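Ddb_g0293866 (Dictyostelium discoideum, PDB 5LW6) contains a macrodomain, the part described here, that binds ADP-ribose, and is probably a sensor of DNA damage. Local coordinates at residues L241-T244 against Y245-L248. Sequence-based numbering, arbitrary orientation. Where two conformers were deposited one is given.
Sequences LLET and YHSL
Two successive turns of helix 237-253, the last helix of the macrodomain, meet where L242 and H246 touch one turn apart. The leucine's CG lies 3.5 Å from H246 CE1, and both its methyls reach the same imidazole carbon. With H246 CG anti to its own carbonyl carbon (chi1 -74°), the ring folds back along the helix, and one face rests over L242 O. That oxygen also accepts the backbone N-H of H246, with N 3.0 Å away. In the ring plane, a water 2.7 Å from H246 ND1 donates to E243 OE1, linking imidazole and carboxylate, whose planes stand 73° apart. H246 NE2 is hydrogen-bonded to E83 OE1 of helix 70-87, so both ring nitrogens are held. In the three-layer alpha/beta/alpha macrodomain fold, helix 237-253 packs beside helix 70-87 and against the central sheet: Y245 and L248 meet strand 55-59, and T244 meets strand 213-217. Replacing H246 by an alanine would probably leave E83 without this partner, break the water link and open a gap beside L242. The E243 carboxylate also takes the backbone N-H groups of G39 at OE1 and I38 at OE2; OE2 also salt-bridges K188. E243 O receives S247 N at 2.8 Å, while L241 CG packs 4.3 Å from Y245 CE2.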
loop_
_atom_site.group_PDB
_atom_site.type_symbol
_atom_site.label_atom_id
_atom_site.label_comp_id
_atom_site.label_asym_id
_atom_site.label_seq_id
_atom_site.Cartn_x
_atom_site.Cartn_y
_atom_site.Cartn_z
ATOM N N LEU A 241 10.482 -6.301 3.525
ATOM C CA LEU A 241 9.012 -6.283 3.273
ATOM C C LEU A 241 8.291 -5.791 4.536
ATOM O O LEU A 241 7.338 -5.011 4.485
ATOM C CB LEU A 241 8.529 -7.636 2.852
ATOM C CG LEU A 241 7.039 -7.736 2.544
ATOM C CD1 LEU A 241 6.709 -6.869 1.359
ATOM C CD2 LEU A 241 6.718 -9.187 2.279
ATOM N N LEU A 242 8.704 -6.254 5.709
ATOM C CA LEU A 242 8.134 -5.739 6.927
ATOM C C LEU A 242 8.304 -4.258 7.071
ATOM O O LEU A 242 7.356 -3.560 7.491
ATOM C CB LEU A 242 8.686 -6.477 8.171
ATOM C CG LEU A 242 8.172 -5.974 9.507
ATOM C CD1 LEU A 242 6.734 -6.307 9.694
ATOM C CD2 LEU A 242 9.050 -6.547 10.616
ATOM N N GLU A 243 9.502 -3.761 6.775
ATOM C CA GLU A 243 9.748 -2.341 6.865
ATOM C C GLU A 243 8.832 -1.565 5.905
ATOM O O GLU A 243 8.425 -0.460 6.216
ATOM C CB GLU A 243 11.204 -2.051 6.523
ATOM C CG GLU A 243 11.604 -0.588 6.529
ATOM C CD GLU A 243 11.487 0.215 7.809
ATOM O OE1 GLU A 243 11.231 -0.298 8.933
ATOM O OE2 GLU A 243 11.733 1.469 7.680
ATOM N N THR A 244 8.546 -2.135 4.741
ATOM C CA THR A 244 7.581 -1.546 3.776
ATOM C C THR A 244 6.216 -1.345 4.464
ATOM O O THR A 244 5.633 -0.273 4.384
ATOM C CB THR A 244 7.484 -2.320 2.480
ATOM O OG1 THR A 244 8.784 -2.665 1.945
ATOM C CG2 THR A 244 6.756 -1.539 1.483
ATOM N N TYR A 245 5.749 -2.349 5.165
ATOM C CA TYR A 245 4.481 -2.207 5.862
ATOM C C TYR A 245 4.559 -1.148 6.946
ATOM O O TYR A 245 3.702 -0.301 7.096
ATOM C CB TYR A 245 3.990 -3.535 6.463
ATOM C CG TYR A 245 3.294 -4.416 5.458
ATOM C CD1 TYR A 245 1.953 -4.205 5.135
ATOM C CD2 TYR A 245 3.931 -5.418 4.807
ATOM C CE1 TYR A 245 1.322 -5.000 4.200
ATOM C CE2 TYR A 245 3.294 -6.224 3.872
ATOM C CZ TYR A 245 1.983 -5.997 3.544
ATOM O OH TYR A 245 1.329 -6.797 2.561
ATOM N N HIS A 246 5.631 -1.172 7.721
ATOM C CA HIS A 246 5.825 -0.121 8.744
ATOM C C HIS A 246 5.804 1.271 8.157
ATOM O O HIS A 246 5.160 2.134 8.662
ATOM C CB HIS A 246 7.104 -0.375 9.534
ATOM C CG HIS A 246 6.996 -1.510 10.500
ATOM N ND1 HIS A 246 8.068 -2.324 10.831
ATOM C CD2 HIS A 246 5.954 -1.945 11.242
ATOM C CE1 HIS A 246 7.661 -3.245 11.698
ATOM N NE2 HIS A 246 6.392 -3.010 11.997
ATOM N N SER A 247 6.535 1.480 7.071
ATOM C CA SER A 247 6.533 2.742 6.365
ATOM C C SER A 247 5.154 3.147 5.894
ATOM O O SER A 247 4.748 4.336 5.983
ATOM C CB SER A 247 7.447 2.620 5.154
ATOM O OG SER A 247 8.740 2.534 5.652
ATOM N N LEU A 248 4.432 2.204 5.321
ATOM C CA LEU A 248 3.088 2.479 4.854
ATOM C C LEU A 248 2.198 2.949 5.991
ATOM O O LEU A 248 1.450 3.909 5.873
ATOM C CB LEU A 248 2.570 1.222 4.169
ATOM C CG LEU A 248 1.130 1.273 3.695
ATOM C CD1 LEU A 248 0.934 2.395 2.676
ATOM C CD2 LEU A 248 0.761 -0.081 3.106
HETATM O O HOH W 1 10.693 -2.531 10.309
#